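Local coordinates for fluoroacetyl-CoA thioesterase (Streptomyces cattleya, PDB 3KUV), which hydrolyses fluoroacetyl-CoA to fluoroacetate and CoA before it can react with citrate synthase, and so confers fluoroacetate resistance on its producer, at residues 13-26 / 38-52. The protein carries 1 engineered substitution. Residues are numbered along the deposited sequence; the frame is centred on the assembly and turned at random.
Sequences HDFVVPPHKTVRHL and EVFASGFMVGLMEWA. Engineered in segment 38-52: Ser42 (natural residue Thr). With ACT (acetate ion), chain H.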
loop_
_atom_site.group_PDB
_atom_site.type_symbol
_atom_site.label_atom_id
_atom_site.label_comp_id
_atom_site.label_asym_id
_atom_site.label_seq_id
_atom_site.Cartn_x
_atom_site.Cartn_y
_atom_site.Cartn_z
ATOM N N HIS B 13 -3.543 -16.705 2.321
ATOM C CA HIS B 13 -2.164 -16.512 1.965
ATOM C C HIS B 13 -1.358 -16.205 3.230
ATOM O O HIS B 13 -1.634 -15.208 3.942
ATOM C CB HIS B 13 -2.124 -15.308 0.971
ATOM C CG HIS B 13 -0.747 -14.983 0.491
ATOM N ND1 HIS B 13 -0.024 -13.873 0.878
ATOM C CD2 HIS B 13 -0.026 -15.606 -0.444
ATOM C CE1 HIS B 13 1.120 -13.849 0.216
ATOM N NE2 HIS B 13 1.152 -14.893 -0.591
ATOM N N ASP B 14 -0.346 -17.052 3.540
ATOM C CA ASP B 14 0.425 -16.885 4.775
ATOM C C ASP B 14 1.830 -16.387 4.435
ATOM O O ASP B 14 2.474 -16.794 3.437
ATOM C CB ASP B 14 0.609 -18.223 5.545
ATOM C CG ASP B 14 -0.694 -18.872 5.880
ATOM O OD1 ASP B 14 -1.625 -18.187 6.317
ATOM O OD2 ASP B 14 -0.890 -20.073 5.615
ATOM N N PHE B 15 2.314 -15.449 5.261
ATOM C CA PHE B 15 3.600 -14.811 4.979
ATOM C C PHE B 15 4.272 -14.468 6.269
ATOM O O PHE B 15 3.778 -13.629 7.048
ATOM C CB PHE B 15 3.351 -13.479 4.212
ATOM C CG PHE B 15 4.633 -12.773 3.849
ATOM C CD1 PHE B 15 5.542 -13.317 2.906
ATOM C CD2 PHE B 15 4.900 -11.537 4.443
ATOM C CE1 PHE B 15 6.749 -12.526 2.588
ATOM C CE2 PHE B 15 6.021 -10.813 4.086
ATOM C CZ PHE B 15 6.928 -11.296 3.191
ATOM N N VAL B 16 5.410 -15.115 6.561
ATOM C CA VAL B 16 6.198 -14.725 7.748
ATOM C C VAL B 16 6.901 -13.390 7.454
ATOM O O VAL B 16 7.637 -13.284 6.469
ATOM C CB VAL B 16 7.252 -15.818 8.042
ATOM C CG1 VAL B 16 8.173 -15.412 9.286
ATOM C CG2 VAL B 16 6.539 -17.133 8.398
ATOM N N VAL B 17 6.622 -12.342 8.276
ATOM C CA VAL B 17 7.222 -11.044 7.980
ATOM C C VAL B 17 8.742 -11.056 8.281
ATOM O O VAL B 17 9.103 -11.279 9.442
ATOM C CB VAL B 17 6.527 -9.957 8.892
ATOM C CG1 VAL B 17 7.148 -8.527 8.664
ATOM C CG2 VAL B 17 4.975 -9.892 8.607
ATOM N N PRO B 18 9.559 -10.790 7.237
ATOM C CA PRO B 18 11.025 -10.700 7.466
ATOM C C PRO B 18 11.388 -9.263 7.900
ATOM O O PRO B 18 10.588 -8.303 7.773
ATOM C CB PRO B 18 11.607 -10.986 6.087
ATOM C CG PRO B 18 10.599 -10.386 5.102
ATOM C CD PRO B 18 9.217 -10.521 5.834
ATOM N N PRO B 19 12.636 -9.121 8.414
ATOM C CA PRO B 19 13.085 -7.799 8.841
ATOM C C PRO B 19 13.025 -6.754 7.739
ATOM O O PRO B 19 12.848 -5.550 8.072
ATOM C CB PRO B 19 14.552 -8.053 9.280
ATOM C CG PRO B 19 14.506 -9.498 9.744
ATOM C CD PRO B 19 13.615 -10.193 8.725
ATOM N N HIS B 20 13.197 -7.101 6.469
ATOM C CA HIS B 20 13.212 -6.103 5.405
ATOM C C HIS B 20 11.827 -5.651 4.880
ATOM O O HIS B 20 11.741 -5.012 3.867
ATOM C CB HIS B 20 14.090 -6.561 4.206
ATOM C CG HIS B 20 13.673 -7.864 3.612
ATOM N ND1 HIS B 20 14.093 -9.082 4.134
ATOM C CD2 HIS B 20 12.878 -8.147 2.552
ATOM C CE1 HIS B 20 13.569 -10.057 3.401
ATOM N NE2 HIS B 20 12.817 -9.528 2.453
ATOM N N LYS B 21 10.765 -5.922 5.684
ATOM C CA LYS B 21 9.450 -5.372 5.307
ATOM C C LYS B 21 8.918 -4.387 6.311
ATOM O O LYS B 21 7.716 -4.153 6.381
ATOM C CB LYS B 21 8.414 -6.505 5.107
ATOM C CG LYS B 21 8.841 -7.501 3.980
ATOM C CD LYS B 21 8.756 -6.875 2.602
ATOM C CE LYS B 21 9.044 -8.009 1.644
ATOM N NZ LYS B 21 9.432 -7.512 0.298
ATOM N N THR B 22 9.821 -3.793 7.089
ATOM C CA THR B 22 9.376 -2.704 7.987
ATOM C C THR B 22 9.332 -1.381 7.275
ATOM O O THR B 22 9.757 -1.261 6.148
ATOM C CB THR B 22 10.307 -2.637 9.235
ATOM O OG1 THR B 22 11.649 -2.336 8.795
ATOM C CG2 THR B 22 10.278 -3.972 10.013
ATOM N N VAL B 23 8.725 -0.392 7.973
ATOM C CA VAL B 23 8.532 0.932 7.354
ATOM C C VAL B 23 9.790 1.524 6.692
ATOM O O VAL B 23 9.709 2.022 5.563
ATOM C CB VAL B 23 8.039 1.852 8.453
ATOM C CG1 VAL B 23 8.005 3.324 7.964
ATOM C CG2 VAL B 23 6.592 1.413 8.871
ATOM N N ARG B 24 10.896 1.504 7.450
ATOM C CA ARG B 24 12.137 2.058 6.847
ATOM C C ARG B 24 12.603 1.471 5.520
ATOM O O ARG B 24 13.244 2.168 4.690
ATOM C CB ARG B 24 13.262 2.092 7.912
ATOM C CG ARG B 24 13.775 0.678 8.323
ATOM C CD ARG B 24 14.908 0.803 9.374
ATOM N NE ARG B 24 15.416 -0.554 9.548
ATOM C CZ ARG B 24 16.682 -0.930 9.627
ATOM N NH1 ARG B 24 17.671 -0.024 9.678
ATOM N NH2 ARG B 24 16.941 -2.234 9.771
ATOM N N HIS B 25 12.273 0.187 5.314
ATOM C CA HIS B 25 12.596 -0.471 4.061
ATOM C C HIS B 25 11.683 -0.152 2.898
ATOM O O HIS B 25 12.054 -0.383 1.705
ATOM C CB HIS B 25 12.578 -1.994 4.317
ATOM C CG HIS B 25 13.679 -2.468 5.204
ATOM N ND1 HIS B 25 14.921 -2.823 4.714
ATOM C CD2 HIS B 25 13.692 -2.683 6.538
ATOM C CE1 HIS B 25 15.676 -3.193 5.741
ATOM N NE2 HIS B 25 14.975 -3.104 6.862
ATOM N N LEU B 26 10.473 0.366 3.192
ATOM C CA LEU B 26 9.618 0.773 2.018
ATOM C C LEU B 26 10.191 1.973 1.249
ATOM O O LEU B 26 10.135 2.000 0.018
ATOM C CB LEU B 26 8.194 0.991 2.561
ATOM C CG LEU B 26 7.145 1.240 1.434
ATOM C CD1 LEU B 26 6.836 -0.077 0.692
ATOM C CD2 LEU B 26 5.899 1.750 2.131
ATOM N N GLU B 38 10.011 -0.559 14.031
ATOM C CA GLU B 38 10.292 -1.722 13.141
ATOM C C GLU B 38 9.085 -2.624 13.042
ATOM O O GLU B 38 8.943 -3.682 13.713
ATOM C CB GLU B 38 11.487 -2.500 13.697
ATOM C CG GLU B 38 12.811 -1.724 13.391
ATOM C CD GLU B 38 13.304 -1.962 11.963
ATOM O OE1 GLU B 38 12.667 -1.486 11.034
ATOM O OE2 GLU B 38 14.351 -2.621 11.749
ATOM N N VAL B 39 8.120 -2.119 12.267
ATOM C CA VAL B 39 6.827 -2.833 12.117
ATOM C C VAL B 39 6.465 -2.836 10.620
ATOM O O VAL B 39 6.946 -2.004 9.842
ATOM C CB VAL B 39 5.660 -2.145 12.910
ATOM C CG1 VAL B 39 5.978 -2.228 14.435
ATOM C CG2 VAL B 39 5.438 -0.686 12.475
ATOM N N PHE B 40 5.689 -3.878 10.252
ATOM C CA PHE B 40 5.313 -4.084 8.871
ATOM C C PHE B 40 4.588 -2.816 8.315
ATOM O O PHE B 40 3.618 -2.301 8.913
ATOM C CB PHE B 40 4.380 -5.351 8.951
ATOM C CG PHE B 40 3.951 -5.910 7.634
ATOM C CD1 PHE B 40 2.578 -6.241 7.416
ATOM C CD2 PHE B 40 4.885 -6.180 6.645
ATOM C CE1 PHE B 40 2.191 -6.850 6.140
ATOM C CE2 PHE B 40 4.553 -6.836 5.401
ATOM C CZ PHE B 40 3.171 -7.141 5.169
ATOM N N ALA B 41 5.056 -2.344 7.154
ATOM C CA ALA B 41 4.496 -1.082 6.616
ATOM C C ALA B 41 3.160 -1.257 5.949
ATOM O O ALA B 41 2.960 -2.290 5.262
ATOM C CB ALA B 41 5.460 -0.412 5.580
ATOM N N SER B 42 2.322 -0.206 6.025
ATOM C CA SER B 42 1.052 -0.230 5.342
ATOM C C SER B 42 1.208 -0.526 3.818
ATOM O O SER B 42 0.417 -1.273 3.278
ATOM C CB SER B 42 0.328 1.083 5.507
ATOM O OG SER B 42 -0.121 1.247 6.829
ATOM N N GLY B 43 2.221 0.058 3.175
ATOM C CA GLY B 43 2.331 -0.163 1.737
ATOM C C GLY B 43 2.695 -1.625 1.469
ATOM O O GLY B 43 2.322 -2.177 0.427
ATOM N N PHE B 44 3.506 -2.257 2.364
ATOM C CA PHE B 44 3.767 -3.681 2.213
ATOM C C PHE B 44 2.503 -4.514 2.471
ATOM O O PHE B 44 2.314 -5.563 1.820
ATOM C CB PHE B 44 4.928 -4.143 3.091
ATOM C CG PHE B 44 6.315 -3.716 2.602
ATOM C CD1 PHE B 44 6.751 -4.066 1.319
ATOM C CD2 PHE B 44 7.201 -3.074 3.485
ATOM C CE1 PHE B 44 8.067 -3.730 0.861
ATOM C CE2 PHE B 44 8.479 -2.721 3.091
ATOM C CZ PHE B 44 8.937 -3.061 1.796
ATOM N N MET B 45 1.682 -4.121 3.460
ATOM C CA MET B 45 0.411 -4.831 3.622
ATOM C C MET B 45 -0.478 -4.716 2.405
ATOM O O MET B 45 -1.070 -5.759 1.975
ATOM C CB MET B 45 -0.341 -4.346 4.869
ATOM C CG MET B 45 -1.837 -4.846 4.944
ATOM S SD MET B 45 -1.698 -6.665 5.015
ATOM C CE MET B 45 -1.396 -6.802 6.755
ATOM N N VAL B 46 -0.545 -3.548 1.781
ATOM C CA VAL B 46 -1.316 -3.401 0.541
ATOM C C VAL B 46 -0.772 -4.390 -0.495
ATOM O O VAL B 46 -1.560 -5.146 -1.140
ATOM C CB VAL B 46 -1.282 -1.954 0.089
ATOM C CG1 VAL B 46 -1.864 -1.828 -1.354
ATOM C CG2 VAL B 46 -2.098 -1.033 1.030
ATOM N N GLY B 47 0.563 -4.461 -0.649
ATOM C CA GLY B 47 1.114 -5.354 -1.688
ATOM C C GLY B 47 0.804 -6.823 -1.351
ATOM O O GLY B 47 0.681 -7.658 -2.266
ATOM N N LEU B 48 0.812 -7.187 -0.065
ATOM C CA LEU B 48 0.544 -8.578 0.315
ATOM C C LEU B 48 -0.910 -8.940 0.050
ATOM O O LEU B 48 -1.181 -10.100 -0.353
ATOM C CB LEU B 48 0.820 -8.720 1.848
ATOM C CG LEU B 48 0.769 -10.196 2.370
ATOM C CD1 LEU B 48 1.967 -11.033 1.806
ATOM C CD2 LEU B 48 0.860 -10.144 3.895
ATOM N N MET B 49 -1.816 -7.990 0.307
ATOM C CA MET B 49 -3.251 -8.257 -0.047
ATOM C C MET B 49 -3.406 -8.419 -1.566
ATOM O O MET B 49 -4.103 -9.314 -2.053
ATOM C CB MET B 49 -4.086 -7.035 0.418
ATOM C CG MET B 49 -4.172 -7.132 1.933
ATOM S SD MET B 49 -5.017 -5.668 2.601
ATOM C CE MET B 49 -5.545 -6.296 4.277
ATOM N N GLU B 50 -2.722 -7.600 -2.355
ATOM C CA GLU B 50 -2.735 -7.786 -3.802
ATOM C C GLU B 50 -2.229 -9.179 -4.142
ATOM O O GLU B 50 -2.804 -9.860 -4.984
ATOM C CB GLU B 50 -1.861 -6.753 -4.559
ATOM C CG GLU B 50 -2.419 -5.336 -4.424
ATOM C CD GLU B 50 -1.804 -4.461 -5.530
ATOM O OE1 GLU B 50 -2.057 -4.648 -6.755
ATOM O OE2 GLU B 50 -1.002 -3.509 -5.210
ATOM N N TRP B 51 -1.086 -9.552 -3.576
ATOM C CA TRP B 51 -0.481 -10.849 -3.874
ATOM C C TRP B 51 -1.460 -11.990 -3.586
ATOM O O TRP B 51 -1.556 -12.931 -4.413
ATOM C CB TRP B 51 0.800 -10.938 -3.020
ATOM C CG TRP B 51 1.756 -12.122 -3.335
ATOM C CD1 TRP B 51 1.569 -13.161 -4.260
ATOM C CD2 TRP B 51 2.930 -12.429 -2.582
ATOM N NE1 TRP B 51 2.665 -14.066 -4.149
ATOM C CE2 TRP B 51 3.469 -13.660 -3.104
ATOM C CE3 TRP B 51 3.562 -11.809 -1.472
ATOM C CZ2 TRP B 51 4.622 -14.243 -2.553
ATOM C CZ3 TRP B 51 4.721 -12.405 -0.910
ATOM C CH2 TRP B 51 5.233 -13.630 -1.499
ATOM N N ALA B 52 -2.102 -11.983 -2.439
ATOM C CA ALA B 52 -3.118 -12.985 -2.140
ATOM C C ALA B 52 -4.148 -13.053 -3.257
ATOM O O ALA B 52 -4.482 -14.168 -3.667
ATOM C CB ALA B 52 -3.798 -12.683 -0.811
HETATM C C ACT H . 2.656 1.973 9.171
HETATM O O ACT H . 2.465 3.199 9.620
HETATM O OXT ACT H . 2.888 1.814 7.937
HETATM C CH3 ACT H . 2.665 0.787 10.054
HETATM O O HOH W 1 13.702 -4.979 10.805
HETATM O O HOH W 2 11.141 0.833 10.287
#
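The Phe44 ring is sandwiched between two aliphatic chains. Lys21 CD lies over the centre of one face, 3.7 Å from the ring centroid, and Leu26 CD1 covers the opposite face just as centrally. The Lys21 chain turns about CB-CG (chi2 -70°), which lays CD on the ring, while its NZ hydrogen-bonds to Leu26 O of the second subunit and forms a salt bridge with Glu29 of that subunit. Thr22 O meets the Phe44 edge in the ring plane.

At the far end, His13, Phe15 and Trp51 form an aromatic cluster. His13 turns its edge to the Trp51 face, with planes at 59° and NE2 3.6 Å from Trp51 CD2. Trp51 in turn points an edge at the Phe15 face in an offset edge-to-face pair. Leu48 CD1 touches the His13 edge in plane, and His13 ND1 is buried without a polar partner.

Thr22 and Phe40 make a single beta bridge. Its two hydrogen bonds, Ala41 N to Lys21 O and Val23 N to Val39 O, are both weak. Beside it, Thr22 OG1 donates to Glu38 OE1 at 2.6 Å, on its syn side but 32° out of the carboxylate plane. Glu38 also forms a salt bridge with Arg24, whose NE is 3.2 Å from Glu38 OE2; the guanidinium and carboxylate planes are nearly perpendicular.

The bridge leads into the substrate-binding segment. Ala41 is the N-cap, and the N-H of the engineered active-site Ser42 donates to acetate OXT at 2.8 Å. Gly69 N of the second subunit binds the same acetate, so this pocket lies between subunits.

In this hot dog fold, strand 10-16 is an outermost strand of this chain's sheet, next to strand 85-96. Helix 42-57 is the central helix, with Met49 packed on strands 65-75 and 99-107 and Leu48 on strand 85-96.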